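Local coordinates for protein exotoxin type A (PDB 1FNU) that probably acts as a superantigen toxin which, like its staphylococcal and streptococcal relatives, cross-links MHC class II molecules and T-cell receptors, at residues Leu9-Leu14 and Lys166-Tyr171; Leu14-Gln19 and Glu189-Gln194; Ile21-Glu26 and Tyr160-Ser165. All coordinates share one frame; numbering follows the deposited sequence.

In the fold
The three contacts lie together on one side of the chain's centre, with their own centres about 11 to 12 Å apart. Their first segments come in order along the N-terminal part: 9-14 and 14-19 share L14, and 21-26 lies on helix 19-26. Their partners come from the C-terminal half, in the order 160-165, 166-171 and 189-194. Contact 3 is thus enclosed by both other contacts along the chain, while contacts 1 and 2 cross. All three partners belong to the beta-grasp domain. The contacts therefore lay the N-terminal segment and its helix against that domain, within the two-domain OB-fold and beta-grasp architecture of this toxin family.

Contact 1 of 3, residues Leu9-Leu14 and Lys166-Tyr171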
loop_
_atom_site.group_PDB
_atom_site.type_symbol
_atom_site.label_atom_id
_atom_site.label_comp_id
_atom_site.label_asym_id
_atom_site.label_seq_id
_atom_site.Cartn_x
_atom_site.Cartn_y
_atom_site.Cartn_z
ATOM N N LEU A 9 -26.524 14.903 9.747
ATOM C CA LEU A 9 -26.517 14.221 8.472
ATOM C C LEU A 9 -25.504 14.797 7.486
ATOM O O LEU A 9 -25.294 15.989 7.401
ATOM C CB LEU A 9 -27.929 14.235 7.865
ATOM C CG LEU A 9 -28.928 13.514 8.828
ATOM C CD1 LEU A 9 -30.385 13.801 8.485
ATOM C CD2 LEU A 9 -28.618 12.002 8.836
ATOM N N HIS A 10 -24.858 13.906 6.758
ATOM C CA HIS A 10 -23.866 14.282 5.734
ATOM C C HIS A 10 -24.625 14.690 4.471
ATOM O O HIS A 10 -25.502 13.972 4.002
ATOM C CB HIS A 10 -22.945 13.077 5.425
ATOM C CG HIS A 10 -22.091 12.636 6.575
ATOM N ND1 HIS A 10 -21.502 11.388 6.625
ATOM C CD2 HIS A 10 -21.604 13.314 7.645
ATOM C CE1 HIS A 10 -20.688 11.313 7.671
ATOM N NE2 HIS A 10 -20.729 12.470 8.307
ATOM N N ARG A 11 -24.279 15.851 3.925
ATOM C CA ARG A 11 -24.928 16.363 2.713
ATOM C C ARG A 11 -24.195 15.761 1.533
ATOM O O ARG A 11 -22.948 15.869 1.449
ATOM C CB ARG A 11 -24.839 17.913 2.681
ATOM C CG ARG A 11 -25.721 18.744 3.767
ATOM C CD ARG A 11 -25.283 20.282 3.818
ATOM N NE ARG A 11 -25.105 20.647 2.406
ATOM C CZ ARG A 11 -24.358 21.634 1.882
ATOM N NH1 ARG A 11 -23.631 22.481 2.619
ATOM N NH2 ARG A 11 -24.289 21.691 0.559
ATOM N N SER A 12 -24.934 15.111 0.638
ATOM C CA SER A 12 -24.319 14.472 -0.559
ATOM C C SER A 12 -23.644 15.453 -1.531
ATOM O O SER A 12 -22.713 15.084 -2.231
ATOM C CB SER A 12 -25.359 13.686 -1.391
ATOM O OG SER A 12 -26.284 14.566 -2.062
ATOM N N SER A 13 -24.136 16.693 -1.568
ATOM C CA SER A 13 -23.607 17.681 -2.531
ATOM C C SER A 13 -22.207 18.195 -2.182
ATOM O O SER A 13 -21.614 18.817 -2.994
ATOM C CB SER A 13 -24.607 18.832 -2.726
ATOM O OG SER A 13 -24.834 19.487 -1.510
ATOM N N LEU A 14 -21.704 17.877 -0.989
ATOM C CA LEU A 14 -20.362 18.231 -0.564
ATOM C C LEU A 14 -19.377 17.089 -0.952
ATOM O O LEU A 14 -18.177 17.330 -1.195
ATOM C CB LEU A 14 -20.296 18.409 0.959
ATOM C CG LEU A 14 -21.002 19.614 1.635
ATOM C CD1 LEU A 14 -20.963 19.591 3.179
ATOM C CD2 LEU A 14 -20.377 20.897 1.125
ATOM N N LYS A 166 -29.985 12.177 -6.311
ATOM C CA LYS A 166 -31.162 13.084 -6.357
ATOM C C LYS A 166 -31.443 13.650 -4.918
ATOM O O LYS A 166 -32.091 14.718 -4.737
ATOM C CB LYS A 166 -32.384 12.275 -6.889
ATOM C CG LYS A 166 -33.700 13.005 -6.942
ATOM C CD LYS A 166 -34.627 12.100 -7.714
ATOM C CE LYS A 166 -36.116 12.319 -7.410
ATOM N NZ LYS A 166 -36.847 11.561 -8.468
ATOM N N TYR A 167 -30.916 12.980 -3.890
ATOM C CA TYR A 167 -31.150 13.386 -2.503
ATOM C C TYR A 167 -29.997 14.117 -1.850
ATOM O O TYR A 167 -28.839 13.838 -2.141
ATOM C CB TYR A 167 -31.521 12.150 -1.678
ATOM C CG TYR A 167 -32.688 11.464 -2.313
ATOM C CD1 TYR A 167 -33.928 12.098 -2.380
ATOM C CD2 TYR A 167 -32.514 10.291 -3.044
ATOM C CE1 TYR A 167 -34.975 11.583 -3.186
ATOM C CE2 TYR A 167 -33.557 9.762 -3.868
ATOM C CZ TYR A 167 -34.759 10.441 -3.917
ATOM O OH TYR A 167 -35.704 10.029 -4.778
ATOM N N GLU A 168 -30.325 15.044 -0.959
ATOM C CA GLU A 168 -29.320 15.820 -0.249
ATOM C C GLU A 168 -28.909 15.064 1.012
ATOM O O GLU A 168 -27.748 15.002 1.361
ATOM C CB GLU A 168 -29.908 17.214 0.088
ATOM C CG GLU A 168 -28.960 18.177 0.792
ATOM C CD GLU A 168 -27.741 18.563 -0.033
ATOM O OE1 GLU A 168 -27.527 18.092 -1.183
ATOM O OE2 GLU A 168 -26.953 19.365 0.489
ATOM N N THR A 169 -29.884 14.503 1.717
ATOM C CA THR A 169 -29.505 13.772 2.892
ATOM C C THR A 169 -30.314 12.505 2.891
ATOM O O THR A 169 -31.324 12.417 2.200
ATOM C CB THR A 169 -29.693 14.550 4.170
ATOM O OG1 THR A 169 -31.067 14.847 4.376
ATOM C CG2 THR A 169 -28.899 15.816 4.148
ATOM N N GLY A 170 -29.797 11.489 3.582
ATOM C CA GLY A 170 -30.489 10.213 3.642
ATOM C C GLY A 170 -30.002 9.323 4.767
ATOM O O GLY A 170 -28.825 9.345 5.086
ATOM N N TYR A 171 -30.890 8.597 5.437
ATOM C CA TYR A 171 -30.475 7.690 6.480
ATOM C C TYR A 171 -31.515 6.596 6.562
ATOM O O TYR A 171 -32.652 6.713 6.028
ATOM C CB TYR A 171 -30.201 8.383 7.821
ATOM C CG TYR A 171 -31.380 8.912 8.613
ATOM C CD1 TYR A 171 -32.074 8.103 9.509
ATOM C CD2 TYR A 171 -31.811 10.243 8.441
ATOM C CE1 TYR A 171 -33.205 8.635 10.245
ATOM C CE2 TYR A 171 -32.894 10.760 9.153
ATOM C CZ TYR A 171 -33.571 9.975 10.049
ATOM O OH TYR A 171 -34.511 10.601 10.837
HETATM O O HOH W 1 -27.530 12.132 4.951
#
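The R11 guanidinium and the E168 carboxylate lie nearly coplanar, their planes 30° apart. E168 OE2 sits at the edge of the guanidinium, and L14 CG covers one of its faces. The Y171 ring meets L9 obliquely, with L9 CD2 3.7 Å from Y171 CD2. E168 CG is anti to the backbone N (chi1 -178°) and its side chain then bends at chi2, which turns the carboxylate alongside R11. R11 NE makes a salt bridge of 3.0 Å to E168 OE2. S13 OG donates to the same OE2 at 2.9 Å, on its syn side. R11 NH2 in turn donates to S13 OG, so the three groups form a closed ring of bonds. The backbones are tied by S12 N to E168 O, 2.9 Å and nearly straight at 170°. S12 OG donates to Y167 O at 2.7 Å, in the carbonyl plane. Water 1 bridges H10 O and G170 N. E168 and T169 both face T219 of strand 212-219, a classic beta bulge. Two donors on E168 OE2, one of them R11, would be expected to favour an ionised carboxylate, and the buried S12 hydroxyl is satisfied by Y167 O.

Contact 2 of 3, residues Leu14-Gln19 and Glu189-Gln194; sequences LVKNLQ and EPEFTQ
F192 has CG between its backbone N and carbonyl carbon (chi1 69°), which swings its ring toward 14-19. V15 has CG1 anti to the backbone N (chi1 -171°), and this methyl meets the ring 3.4 Å from F192 CE1. The two side chains cross at about a right angle. Backbone oxygens line the ring edge: K16 O is 3.3 Å from F192 CE1, and N17 O is 3.3 Å from F192 CZ. One direct backbone bond joins the segments, K16 N to P190 O at 2.9 Å and 172°. Water 2 adds a bridge, donating to K16 O and accepting from F192 N. At the other end L14 CB packs on P190 CG at 3.9 Å. The K16 chain folds over E191, bringing K16 NZ 3.6 Å from E191 CG. K16 NZ stays 4.7 Å from E191 OE1, too far for a salt bridge, so any attraction is probably weak. E191 N bonds to S43 OG of the second subunit, and E189 OE2 to H44 of that subunit. Segment 14-19 leads into helix 19-26, whose N20 and I21 also touch F192. Segment 189-194 follows strand 182-185 and ends at helix 194-197, where T193 is the N-cap.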
loop_
_atom_site.group_PDB
_atom_site.type_symbol
_atom_site.label_atom_id
_atom_site.label_comp_id
_atom_site.label_asym_id
_atom_site.label_seq_id
_atom_site.Cartn_x
_atom_site.Cartn_y
_atom_site.Cartn_z
ATOM N N LEU A 14 -21.704 17.877 -0.989
ATOM C CA LEU A 14 -20.362 18.231 -0.564
ATOM C C LEU A 14 -19.377 17.089 -0.952
ATOM O O LEU A 14 -18.177 17.330 -1.195
ATOM C CB LEU A 14 -20.296 18.409 0.959
ATOM C CG LEU A 14 -21.002 19.614 1.635
ATOM C CD1 LEU A 14 -20.963 19.591 3.179
ATOM C CD2 LEU A 14 -20.377 20.897 1.125
ATOM N N VAL A 15 -19.886 15.858 -1.056
ATOM C CA VAL A 15 -19.047 14.704 -1.388
ATOM C C VAL A 15 -18.270 14.754 -2.732
ATOM O O VAL A 15 -18.802 14.965 -3.810
ATOM C CB VAL A 15 -19.893 13.393 -1.341
ATOM C CG1 VAL A 15 -18.976 12.151 -1.475
ATOM C CG2 VAL A 15 -20.699 13.326 -0.035
ATOM N N LYS A 16 -16.979 14.487 -2.629
ATOM C CA LYS A 16 -16.130 14.367 -3.801
ATOM C C LYS A 16 -16.095 12.849 -4.146
ATOM O O LYS A 16 -15.848 11.980 -3.305
ATOM C CB LYS A 16 -14.718 14.961 -3.486
ATOM C CG LYS A 16 -13.562 14.422 -4.296
ATOM C CD LYS A 16 -12.427 15.482 -4.611
ATOM C CE LYS A 16 -11.738 16.238 -3.436
ATOM N NZ LYS A 16 -10.583 15.400 -2.707
ATOM N N ASN A 17 -16.421 12.524 -5.384
ATOM C CA ASN A 17 -16.405 11.134 -5.813
ATOM C C ASN A 17 -17.522 10.259 -5.239
ATOM O O ASN A 17 -17.262 9.128 -4.754
ATOM C CB ASN A 17 -15.029 10.455 -5.518
ATOM C CG ASN A 17 -13.853 11.022 -6.403
ATOM O OD1 ASN A 17 -14.015 11.339 -7.607
ATOM N ND2 ASN A 17 -12.682 11.118 -5.804
ATOM N N LEU A 18 -18.746 10.781 -5.253
ATOM C CA LEU A 18 -19.854 10.035 -4.723
ATOM C C LEU A 18 -20.071 8.777 -5.528
ATOM O O LEU A 18 -20.677 7.845 -5.013
ATOM C CB LEU A 18 -21.139 10.895 -4.711
ATOM C CG LEU A 18 -22.384 10.336 -4.029
ATOM C CD1 LEU A 18 -22.117 9.944 -2.573
ATOM C CD2 LEU A 18 -23.477 11.462 -4.018
ATOM N N GLN A 19 -19.620 8.737 -6.779
ATOM C CA GLN A 19 -19.761 7.563 -7.587
ATOM C C GLN A 19 -19.228 6.292 -6.838
ATOM O O GLN A 19 -19.727 5.201 -7.097
ATOM C CB GLN A 19 -19.019 7.712 -8.948
ATOM C CG GLN A 19 -17.480 7.648 -8.779
ATOM C CD GLN A 19 -16.895 9.033 -8.656
ATOM O OE1 GLN A 19 -17.618 10.010 -8.417
ATOM N NE2 GLN A 19 -15.579 9.139 -8.829
ATOM N N GLU A 189 -18.503 11.388 4.571
ATOM C CA GLU A 189 -17.948 12.731 4.751
ATOM C C GLU A 189 -17.471 13.169 3.313
ATOM O O GLU A 189 -17.357 12.326 2.386
ATOM C CB GLU A 189 -16.794 12.774 5.766
ATOM C CG GLU A 189 -15.700 11.819 5.536
ATOM C CD GLU A 189 -14.534 12.058 6.467
ATOM O OE1 GLU A 189 -14.697 12.703 7.550
ATOM O OE2 GLU A 189 -13.438 11.592 6.082
ATOM N N PRO A 190 -17.163 14.481 3.118
ATOM C CA PRO A 190 -16.754 14.982 1.805
ATOM C C PRO A 190 -15.622 14.270 1.079
ATOM O O PRO A 190 -15.780 13.898 -0.066
ATOM C CB PRO A 190 -16.534 16.476 2.101
ATOM C CG PRO A 190 -17.517 16.747 3.190
ATOM C CD PRO A 190 -17.109 15.581 4.089
ATOM N N GLU A 191 -14.483 14.094 1.736
ATOM C CA GLU A 191 -13.373 13.357 1.160
ATOM C C GLU A 191 -13.302 12.093 2.037
ATOM O O GLU A 191 -13.057 12.135 3.275
ATOM C CB GLU A 191 -12.101 14.193 1.221
ATOM C CG GLU A 191 -12.282 15.474 0.427
ATOM C CD GLU A 191 -12.068 16.712 1.326
ATOM O OE1 GLU A 191 -10.848 17.024 1.713
ATOM O OE2 GLU A 191 -13.145 17.346 1.700
ATOM N N PHE A 192 -13.526 10.967 1.375
ATOM C CA PHE A 192 -13.626 9.688 2.097
ATOM C C PHE A 192 -13.025 8.545 1.340
ATOM O O PHE A 192 -12.534 8.715 0.199
ATOM C CB PHE A 192 -15.138 9.342 2.322
ATOM C CG PHE A 192 -15.875 8.992 1.048
ATOM C CD1 PHE A 192 -16.152 9.977 0.092
ATOM C CD2 PHE A 192 -16.164 7.614 0.714
ATOM C CE1 PHE A 192 -16.678 9.665 -1.155
ATOM C CE2 PHE A 192 -16.694 7.271 -0.560
ATOM C CZ PHE A 192 -16.963 8.316 -1.536
ATOM N N THR A 193 -13.008 7.378 1.980
ATOM C CA THR A 193 -12.620 6.176 1.248
ATOM C C THR A 193 -13.706 5.178 1.581
ATOM O O THR A 193 -14.355 5.215 2.680
ATOM C CB THR A 193 -11.240 5.517 1.709
ATOM O OG1 THR A 193 -11.332 5.195 3.095
ATOM C CG2 THR A 193 -10.081 6.406 1.422
ATOM N N GLN A 194 -13.893 4.263 0.652
ATOM C CA GLN A 194 -14.890 3.200 0.807
ATOM C C GLN A 194 -14.630 2.357 2.102
ATOM O O GLN A 194 -15.569 1.973 2.870
ATOM C CB GLN A 194 -14.842 2.317 -0.452
ATOM C CG GLN A 194 -15.476 2.923 -1.676
ATOM C CD GLN A 194 -15.116 2.117 -2.942
ATOM O OE1 GLN A 194 -15.857 2.065 -3.957
ATOM N NE2 GLN A 194 -13.952 1.481 -2.886
HETATM O O HOH W 2 -13.501 11.417 -1.533
#

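Contact 3 of 3, residues Ile21-Glu26 and Tyr160-Ser165; sequences IYFLYE and YTNGPS
Y160 points its CB at helix 19-26, where it packs 3.9 Å from Y22 CB, with Y22 CA also close by. From there the ring runs on past I21 and Y25, which both approach from the same side of its plane. Y160 CE1 and CZ come closest to the I21 CG2 methyl. This methyl sits over the ring face, 3.5 Å from the Y160 centroid and 24° off its normal, a CH-pi contact. I21 CG2 is anti to the backbone N, which sets the methyl on the ring. Next to CZ, Y160 CE2 reaches Y25 CD2 at 3.6 Å, obliquely. The Y25 and Y160 rings are near parallel, 20° apart, but displaced along their planes, so they barely overlap. At the tip, Y160 OH bonds to F186 O.

The contact joins the helix at the start of the OB-fold domain to the beta-grasp loop between helix 142-157 and strand 169-176. I154 of helix 142-157 touches both Y22 and Y160. The loop turns tightly here: N162 is the centre of an inverse gamma turn, and T161 OG1 bonds to P164 O.

Y22 packs against this turn. Its CG is anti to the backbone N (chi1 168°), which lays the ring along the loop backbone. N162 N lies over the centre of one face, 3.7 Å above the plane, and E26 CB covers the opposite face toward the rim. Y22 CB is 3.2 Å from T161 O. The side-chain amide of N162 is nearly parallel to the Y22 ring, and N162 CB stands 4.1 Å from Y22 CE2. F23 meets that side-chain amide more steeply, with F23 CE2 3.9 Å from N162 OD1. F23 also makes a cation-pi contact with R95 of the third subunit.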
loop_
_atom_site.group_PDB
_atom_site.type_symbol
_atom_site.label_atom_id
_atom_site.label_comp_id
_atom_site.label_asym_id
_atom_site.label_seq_id
_atom_site.Cartn_x
_atom_site.Cartn_y
_atom_site.Cartn_z
ATOM N N ILE A 21 -19.665 5.474 -3.764
ATOM C CA ILE A 21 -20.735 4.910 -2.896
ATOM C C ILE A 21 -21.655 4.211 -3.932
ATOM O O ILE A 21 -22.062 3.074 -3.742
ATOM C CB ILE A 21 -21.495 5.999 -2.158
ATOM C CG1 ILE A 21 -20.556 6.746 -1.221
ATOM C CG2 ILE A 21 -22.712 5.398 -1.352
ATOM C CD1 ILE A 21 -19.927 5.872 -0.087
ATOM N N TYR A 22 -21.946 4.881 -5.041
ATOM C CA TYR A 22 -22.753 4.298 -6.124
ATOM C C TYR A 22 -22.291 2.863 -6.550
ATOM O O TYR A 22 -23.114 1.950 -6.704
ATOM C CB TYR A 22 -22.748 5.198 -7.413
ATOM C CG TYR A 22 -23.329 4.499 -8.683
ATOM C CD1 TYR A 22 -24.726 4.257 -8.837
ATOM C CD2 TYR A 22 -22.481 4.019 -9.698
ATOM C CE1 TYR A 22 -25.231 3.587 -9.920
ATOM C CE2 TYR A 22 -23.002 3.311 -10.829
ATOM C CZ TYR A 22 -24.372 3.102 -10.929
ATOM O OH TYR A 22 -24.919 2.448 -12.047
ATOM N N PHE A 23 -20.990 2.661 -6.814
ATOM C CA PHE A 23 -20.588 1.333 -7.280
ATOM C C PHE A 23 -20.700 0.221 -6.197
ATOM O O PHE A 23 -20.826 -0.936 -6.564
ATOM C CB PHE A 23 -19.156 1.408 -7.890
ATOM C CG PHE A 23 -19.098 2.107 -9.229
ATOM C CD1 PHE A 23 -19.533 1.433 -10.379
ATOM C CD2 PHE A 23 -18.545 3.420 -9.342
ATOM C CE1 PHE A 23 -19.421 2.026 -11.657
ATOM C CE2 PHE A 23 -18.427 4.047 -10.574
ATOM C CZ PHE A 23 -18.866 3.350 -11.766
ATOM N N LEU A 24 -20.697 0.598 -4.922
ATOM C CA LEU A 24 -20.810 -0.338 -3.803
ATOM C C LEU A 24 -22.263 -0.890 -3.749
ATOM O O LEU A 24 -22.498 -2.069 -3.543
ATOM C CB LEU A 24 -20.542 0.371 -2.463
ATOM C CG LEU A 24 -19.174 0.982 -2.081
ATOM C CD1 LEU A 24 -19.247 1.699 -0.703
ATOM C CD2 LEU A 24 -18.080 -0.145 -2.167
ATOM N N TYR A 25 -23.242 -0.034 -3.999
ATOM C CA TYR A 25 -24.631 -0.449 -3.903
ATOM C C TYR A 25 -25.362 -0.825 -5.194
ATOM O O TYR A 25 -26.452 -1.482 -5.165
ATOM C CB TYR A 25 -25.404 0.591 -3.114
ATOM C CG TYR A 25 -24.895 0.697 -1.663
ATOM C CD1 TYR A 25 -25.235 -0.277 -0.714
ATOM C CD2 TYR A 25 -24.103 1.761 -1.257
ATOM C CE1 TYR A 25 -24.820 -0.206 0.636
ATOM C CE2 TYR A 25 -23.666 1.878 0.064
ATOM C CZ TYR A 25 -24.025 0.897 1.021
ATOM O OH TYR A 25 -23.578 1.019 2.305
ATOM N N GLU A 26 -24.790 -0.403 -6.304
ATOM C CA GLU A 26 -25.319 -0.781 -7.602
ATOM C C GLU A 26 -24.733 -2.178 -7.902
ATOM O O GLU A 26 -25.397 -2.992 -8.524
ATOM C CB GLU A 26 -24.842 0.172 -8.658
ATOM C CG GLU A 26 -25.151 -0.276 -10.120
ATOM C CD GLU A 26 -26.627 -0.396 -10.394
ATOM O OE1 GLU A 26 -27.408 0.304 -9.714
ATOM O OE2 GLU A 26 -27.018 -1.180 -11.300
ATOM N N TYR A 160 -28.424 6.788 -5.774
ATOM C CA TYR A 160 -27.023 7.025 -6.167
ATOM C C TYR A 160 -26.932 6.954 -7.713
ATOM O O TYR A 160 -27.789 6.308 -8.391
ATOM C CB TYR A 160 -26.059 5.962 -5.537
ATOM C CG TYR A 160 -26.027 5.844 -4.002
ATOM C CD1 TYR A 160 -25.702 6.922 -3.187
ATOM C CD2 TYR A 160 -26.348 4.635 -3.356
ATOM C CE1 TYR A 160 -25.698 6.818 -1.809
ATOM C CE2 TYR A 160 -26.337 4.531 -1.940
ATOM C CZ TYR A 160 -26.007 5.624 -1.176
ATOM O OH TYR A 160 -25.980 5.564 0.196
ATOM N N THR A 161 -25.943 7.640 -8.292
ATOM C CA THR A 161 -25.727 7.524 -9.722
ATOM C C THR A 161 -24.206 7.601 -9.890
ATOM O O THR A 161 -23.498 7.874 -8.972
ATOM C CB THR A 161 -26.308 8.709 -10.591
ATOM O OG1 THR A 161 -25.519 9.855 -10.354
ATOM C CG2 THR A 161 -27.813 9.099 -10.264
ATOM N N ASN A 162 -23.724 7.371 -11.095
ATOM C CA ASN A 162 -22.313 7.545 -11.352
ATOM C C ASN A 162 -22.261 9.110 -11.481
ATOM O O ASN A 162 -22.176 9.671 -12.568
ATOM C CB ASN A 162 -21.935 6.858 -12.663
ATOM C CG ASN A 162 -20.465 6.974 -12.951
ATOM O OD1 ASN A 162 -19.700 7.353 -12.089
ATOM N ND2 ASN A 162 -20.060 6.633 -14.165
ATOM N N GLY A 163 -22.307 9.786 -10.348
ATOM C CA GLY A 163 -22.389 11.231 -10.326
ATOM C C GLY A 163 -23.137 11.656 -9.072
ATOM O O GLY A 163 -23.070 10.933 -8.087
ATOM N N PRO A 164 -23.949 12.733 -9.053
ATOM C CA PRO A 164 -24.522 12.984 -7.741
ATOM C C PRO A 164 -25.823 12.258 -7.533
ATOM O O PRO A 164 -26.280 11.545 -8.420
ATOM C CB PRO A 164 -24.614 14.493 -7.714
ATOM C CG PRO A 164 -25.025 14.815 -9.134
ATOM C CD PRO A 164 -24.635 13.598 -10.010
ATOM N N SER A 165 -26.357 12.375 -6.329
ATOM C CA SER A 165 -27.610 11.700 -5.961
ATOM C C SER A 165 -28.758 12.663 -6.109
ATOM O O SER A 165 -28.546 13.833 -6.029
ATOM C CB SER A 165 -27.562 11.288 -4.477
ATOM O OG SER A 165 -28.862 10.944 -3.951
#